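Side-chain contacts in synaptonemal complex protein 2 (Mus musculus, PDB 5IWZ), which is a major component of the axial and lateral elements of synaptonemal complexes and is required for SYCP3 insertion, meiotic chromosome synapsis and normal fertility: residues Pro8-Leu13 and Gly77-Asn82; Ala89-Met94 and Tyr140-Glu145. One frame throughout, in Å; residues are numbered along the deposited sequence.

Interaction 1 (Pro8-Leu13 and Gly77-Asn82)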
loop_
_atom_site.group_PDB
_atom_site.type_symbol
_atom_site.label_atom_id
_atom_site.label_comp_id
_atom_site.label_asym_id
_atom_site.label_seq_id
_atom_site.Cartn_x
_atom_site.Cartn_y
_atom_site.Cartn_z
ATOM N N PRO A 8 0.147 17.657 29.580
ATOM C CA PRO A 8 0.937 17.935 28.374
ATOM C C PRO A 8 0.475 19.230 27.727
ATOM O O PRO A 8 -0.707 19.570 27.765
ATOM C CB PRO A 8 0.648 16.732 27.467
ATOM C CG PRO A 8 -0.235 15.776 28.283
ATOM C CD PRO A 8 -0.852 16.598 29.371
ATOM N N ASP A 9 1.415 19.957 27.123
ATOM C CA ASP A 9 1.118 21.256 26.515
ATOM C C ASP A 9 1.502 21.244 25.038
ATOM O O ASP A 9 2.694 21.240 24.705
ATOM C CB ASP A 9 1.844 22.381 27.248
ATOM C CG ASP A 9 1.404 23.771 26.782
ATOM O OD1 ASP A 9 1.966 24.776 27.272
ATOM O OD2 ASP A 9 0.491 23.859 25.926
ATOM N N LEU A 10 0.493 21.289 24.156
ATOM C CA LEU A 10 0.763 21.296 22.716
ATOM C C LEU A 10 1.636 22.472 22.302
ATOM O O LEU A 10 2.465 22.336 21.393
ATOM C CB LEU A 10 -0.538 21.322 21.923
ATOM C CG LEU A 10 -1.258 19.981 21.890
ATOM C CD1 LEU A 10 -2.649 20.182 21.349
ATOM C CD2 LEU A 10 -0.487 18.983 21.041
ATOM N N GLN A 11 1.479 23.626 22.955
ATOM C CA GLN A 11 2.307 24.784 22.640
ATOM C C GLN A 11 3.790 24.516 22.847
ATOM O O GLN A 11 4.620 25.313 22.393
ATOM C CB GLN A 11 1.876 25.977 23.498
ATOM C CG GLN A 11 0.415 26.341 23.344
ATOM C CD GLN A 11 -0.026 27.366 24.366
ATOM O OE1 GLN A 11 -0.572 28.415 24.016
ATOM N NE2 GLN A 11 0.218 27.072 25.645
ATOM N N GLN A 12 4.132 23.418 23.514
ATOM C CA GLN A 12 5.495 23.028 23.829
ATOM C C GLN A 12 6.064 22.024 22.839
ATOM O O GLN A 12 7.100 21.413 23.129
ATOM C CB GLN A 12 5.539 22.426 25.232
ATOM C CG GLN A 12 5.007 23.336 26.290
ATOM C CD GLN A 12 6.099 24.160 26.902
ATOM O OE1 GLN A 12 6.657 23.796 27.940
ATOM N NE2 GLN A 12 6.429 25.274 26.257
ATOM N N LEU A 13 5.404 21.834 21.690
ATOM C CA LEU A 13 5.838 20.852 20.700
ATOM C C LEU A 13 7.327 20.949 20.412
ATOM O O LEU A 13 8.030 19.934 20.402
ATOM C CB LEU A 13 5.047 21.017 19.397
ATOM C CG LEU A 13 5.429 20.044 18.267
ATOM C CD1 LEU A 13 5.200 18.587 18.672
ATOM C CD2 LEU A 13 4.685 20.347 16.946
ATOM N N GLY A 77 2.424 15.586 11.464
ATOM C CA GLY A 77 1.178 15.596 10.710
ATOM C C GLY A 77 -0.017 16.044 11.533
ATOM O O GLY A 77 -0.817 16.865 11.084
ATOM N N ARG A 78 -0.167 15.494 12.743
ATOM C CA ARG A 78 -1.310 15.847 13.592
ATOM C C ARG A 78 -1.329 17.336 13.902
ATOM O O ARG A 78 -2.396 17.953 13.986
ATOM C CB ARG A 78 -1.279 15.066 14.912
ATOM C CG ARG A 78 -1.737 13.621 14.850
ATOM C CD ARG A 78 -2.096 13.085 16.253
ATOM N NE ARG A 78 -1.476 13.875 17.317
ATOM C CZ ARG A 78 -2.141 14.440 18.325
ATOM N NH1 ARG A 78 -3.455 14.297 18.421
ATOM N NH2 ARG A 78 -1.495 15.141 19.249
ATOM N N CYS A 79 -0.162 17.922 14.113
ATOM C CA CYS A 79 -0.087 19.319 14.490
ATOM C C CYS A 79 0.104 20.241 13.296
ATOM O O CYS A 79 0.225 21.449 13.499
ATOM C CB CYS A 79 1.053 19.527 15.499
ATOM S SG CYS A 79 0.933 18.465 16.942
ATOM N N SER A 80 0.122 19.702 12.070
ATOM C CA SER A 80 0.627 20.460 10.924
ATOM C C SER A 80 -0.166 21.743 10.695
ATOM O O SER A 80 0.412 22.787 10.374
ATOM C CB SER A 80 0.603 19.589 9.667
ATOM O OG SER A 80 -0.727 19.238 9.314
ATOM N N LYS A 81 -1.480 21.690 10.874
ATOM C CA LYS A 81 -2.354 22.817 10.590
ATOM C C LYS A 81 -2.502 23.777 11.765
ATOM O O LYS A 81 -3.300 24.713 11.685
ATOM C CB LYS A 81 -3.712 22.291 10.129
ATOM C CG LYS A 81 -3.563 21.516 8.829
ATOM C CD LYS A 81 -4.853 20.924 8.318
ATOM C CE LYS A 81 -4.623 20.339 6.930
ATOM N NZ LYS A 81 -5.894 19.951 6.259
ATOM N N ASN A 82 -1.731 23.591 12.835
ATOM C CA ASN A 82 -1.764 24.480 13.988
ATOM C C ASN A 82 -0.402 25.074 14.304
ATOM O O ASN A 82 -0.265 25.775 15.310
ATOM C CB ASN A 82 -2.297 23.743 15.222
ATOM C CG ASN A 82 -3.763 23.406 15.107
ATOM O OD1 ASN A 82 -4.138 22.363 14.559
ATOM N ND2 ASN A 82 -4.609 24.287 15.628
#

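Interaction 2 (Ala89-Met94 and Tyr140-Glu145)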
loop_
_atom_site.group_PDB
_atom_site.type_symbol
_atom_site.label_atom_id
_atom_site.label_comp_id
_atom_site.label_asym_id
_atom_site.label_seq_id
_atom_site.Cartn_x
_atom_site.Cartn_y
_atom_site.Cartn_z
ATOM N N ALA A 89 2.032 30.646 8.361
ATOM C CA ALA A 89 1.627 29.247 8.354
ATOM C C ALA A 89 2.841 28.329 8.421
ATOM O O ALA A 89 3.768 28.435 7.606
ATOM C CB ALA A 89 0.806 28.946 7.098
ATOM N N GLY A 90 2.836 27.434 9.413
ATOM C CA GLY A 90 4.018 26.630 9.674
ATOM C C GLY A 90 4.311 25.633 8.568
ATOM O O GLY A 90 5.464 25.464 8.167
ATOM N N LEU A 91 3.282 24.953 8.061
ATOM C CA LEU A 91 3.548 23.950 7.038
ATOM C C LEU A 91 4.098 24.606 5.779
ATOM O O LEU A 91 5.058 24.107 5.178
ATOM C CB LEU A 91 2.283 23.134 6.746
ATOM C CG LEU A 91 2.483 21.847 5.944
ATOM C CD1 LEU A 91 3.537 20.964 6.593
ATOM C CD2 LEU A 91 1.180 21.079 5.783
ATOM N N GLN A 92 3.538 25.756 5.396
ATOM C CA GLN A 92 3.988 26.420 4.175
ATOM C C GLN A 92 5.391 26.984 4.330
ATOM O O GLN A 92 6.176 26.983 3.373
ATOM C CB GLN A 92 3.007 27.518 3.776
ATOM C CG GLN A 92 2.061 27.092 2.672
ATOM C CD GLN A 92 2.792 26.749 1.376
ATOM O OE1 GLN A 92 2.514 25.730 0.741
ATOM N NE2 GLN A 92 3.730 27.603 0.979
ATOM N N THR A 93 5.730 27.464 5.526
ATOM C CA THR A 93 7.099 27.900 5.782
ATOM C C THR A 93 8.081 26.738 5.689
ATOM O O THR A 93 9.186 26.886 5.154
ATOM C CB THR A 93 7.192 28.561 7.153
ATOM O OG1 THR A 93 6.204 29.592 7.237
ATOM C CG2 THR A 93 8.571 29.166 7.350
ATOM N N MET A 94 7.710 25.573 6.214
ATOM C CA MET A 94 8.618 24.437 6.118
ATOM C C MET A 94 8.747 23.965 4.678
ATOM O O MET A 94 9.836 23.559 4.253
ATOM C CB MET A 94 8.156 23.305 7.043
ATOM C CG MET A 94 8.416 23.636 8.506
ATOM S SD MET A 94 8.213 22.231 9.636
ATOM C CE MET A 94 6.451 21.987 9.561
ATOM N N TYR A 140 0.963 17.384 0.294
ATOM C CA TYR A 140 0.400 17.435 -1.047
ATOM C C TYR A 140 -0.871 18.274 -1.060
ATOM O O TYR A 140 -1.052 19.120 -1.942
ATOM C CB TYR A 140 0.147 16.002 -1.523
ATOM C CG TYR A 140 -0.501 15.803 -2.877
ATOM C CD1 TYR A 140 -1.881 15.906 -3.035
ATOM C CD2 TYR A 140 0.256 15.436 -3.981
ATOM C CE1 TYR A 140 -2.479 15.686 -4.262
ATOM C CE2 TYR A 140 -0.332 15.210 -5.209
ATOM C CZ TYR A 140 -1.701 15.337 -5.342
ATOM O OH TYR A 140 -2.296 15.120 -6.553
ATOM N N ASP A 141 -1.728 18.104 -0.045
ATOM C CA ASP A 141 -3.044 18.738 -0.031
ATOM C C ASP A 141 -3.030 20.183 0.447
ATOM O O ASP A 141 -4.071 20.840 0.377
ATOM C CB ASP A 141 -4.011 17.945 0.857
ATOM C CG ASP A 141 -4.293 16.563 0.317
ATOM O OD1 ASP A 141 -4.375 15.615 1.126
ATOM O OD2 ASP A 141 -4.435 16.419 -0.915
ATOM N N ILE A 142 -1.900 20.704 0.928
ATOM C CA ILE A 142 -1.921 22.017 1.566
ATOM C C ILE A 142 -1.689 23.185 0.611
ATOM O O ILE A 142 -1.953 24.337 0.994
ATOM C CB ILE A 142 -0.883 22.082 2.700
ATOM C CG1 ILE A 142 -1.269 23.175 3.692
ATOM C CG2 ILE A 142 0.503 22.323 2.128
ATOM C CD1 ILE A 142 -2.736 23.125 4.084
ATOM N N SER A 143 -1.214 22.938 -0.608
ATOM C CA SER A 143 -0.967 24.023 -1.555
ATOM C C SER A 143 -0.596 23.426 -2.903
ATOM O O SER A 143 -0.417 22.213 -3.040
ATOM C CB SER A 143 0.146 24.946 -1.083
ATOM O OG SER A 143 1.395 24.278 -1.152
ATOM N N ASP A 144 -0.465 24.304 -3.898
ATOM C CA ASP A 144 0.003 23.856 -5.205
ATOM C C ASP A 144 1.493 23.550 -5.176
ATOM O O ASP A 144 1.944 22.588 -5.809
ATOM C CB ASP A 144 -0.306 24.912 -6.263
ATOM C CG ASP A 144 -1.790 25.166 -6.411
ATOM O OD1 ASP A 144 -2.567 24.187 -6.328
ATOM O OD2 ASP A 144 -2.177 26.342 -6.603
ATOM N N GLU A 145 2.268 24.346 -4.433
ATOM C CA GLU A 145 3.714 24.144 -4.375
ATOM C C GLU A 145 4.060 22.805 -3.733
ATOM O O GLU A 145 4.813 22.007 -4.306
ATOM C CB GLU A 145 4.382 25.290 -3.608
ATOM C CG GLU A 145 5.885 25.120 -3.448
ATOM C CD GLU A 145 6.634 25.166 -4.774
ATOM O OE1 GLU A 145 7.141 26.255 -5.124
ATOM O OE2 GLU A 145 6.717 24.121 -5.466
#

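Interaction 1 (Pro8-Leu13 and Gly77-Asn82)
Two leucines of residues 8-13, Leu10 and Leu13, close over Cys79 of residues 77-82. Going along the first segment, Asp9 forms an Asx turn: Asp9 OD2 accepts the backbone N of Gln11 (3.1 Å), the N-H arriving from above the carboxylate plane. Asp9 OD2 also takes Gln11 NE2 at 3.2 Å on its syn lone pair, so one oxygen accepts from both the backbone and the side chain of Gln11, which is consistent with a firmly held turn. The 3-10 turn at Leu10 and Gln11 presents Leu10 to the second segment. Leu10 CD2 lies 4.4 Å from Cys79 SG, and it is equally near NH2 of Arg78, which it meets obliquely to the guanidinium plane. Arg78 brings only the end of a long chain here. Its NH1 is hydrogen-bonded to the carbonyl oxygen of Ile35, a partner in a nearby loop, and the methyl merely borders the charged group. Gln12 then occupies the N-cap of helix 13-23, and Leu13 opens the helix itself. With CG anti to the backbone N (chi1 179°), Leu13 extends CD2 to Cys79 CB at 4.0 Å, with SG scarcely farther away. Cys79 suits the place because it is small and weakly polar: its sulfur, anti to the carbonyl carbon at chi1 -55°, can lie among methyl groups. Residues 77-82 belong to the armadillo-repeat-like domain, where Leu13 and Cys79 both also pack on Ile43 of strand 43-45. Since no hydrogen bond joins the segments, cohesion between them rests on dispersion and the burial of Leu10, Leu13 and Cys79, while Asp9 pairs with Gln11, Ser80 OG with Gly77 O, and Arg78 NH1 with Ile35 O.

Interaction 2 (Ala89-Met94 and Tyr140-Glu145)
Ser143 and Gln92 supply the polar half of this contact, Leu91 and Ile142 the apolar half. In the polar half, Ser143 OG donates to Gln92 OE1 over a short 2.6 Å. The hydroxyl approaches at a C=O...donor angle of 157°, tilted 23° from the carbonyl plane. Gln92 gets there by folding: chi1, at -100°, lies well away from a staggered value, and a bend at chi2 swings the amide across to the other segment. Serine is apt because its hydroxyl can serve two partners at once. While donating to Gln92, it accepts the backbone N of Gly146, and so acts as the N-cap of helix 144-163. Gln92 of helix 90-97 is thereby tied to the N-cap residue of helix 144-163, and the bond from Gly146 N probably fixes the rotation of the hydroxyl. In the apolar half, the CD2 methyl of Leu91 rests against the branch of Ile142, 3.8 Å from CG1 and scarcely farther from CG2. Leu91 extends with CG anti to the backbone N, and the two side chains cross obliquely. A beta-branched residue offers a broad, stiff surface to a single methyl here, and CG2 also borders Gln92 OE1, joining the two halves. A third set of bonds lies inside the first segment, where Ala89 O accepts both Thr93 OG1 (2.7 Å) and Thr93 N (3.0 Å) within the first turn of helix 90-97. Within the armadillo-repeat-like domain, the contact sets that short helix against the bend between helices 123-141 and 144-163. Ile95, one turn on, also touches Ile142, Leu91 reaches Leu99 of helix 99-108, and Thr93 and Met94 pack on Ile85 of strand 83-85.

In the fold
Both interactions belong to the N-terminal, largely helical part of the chain, on the same side of its centre and with centres about 16 Å apart. Interaction 1 is a buried contact without hydrogen bonds, mostly apolar, that brings the start of helix 13-23 to residues 77-82. Interaction 2 is only partly buried and adds a hydrogen bond to its apolar pair, as fits a place nearer the surface, where a helix flanks a bend. They share no helix, yet they touch directly: Ser80 O lies 4.1 Å from Leu91 CB, so the backbone at Ser80 packs against helix 90-97 and makes the two contacts neighbours in the same helical part of the chain.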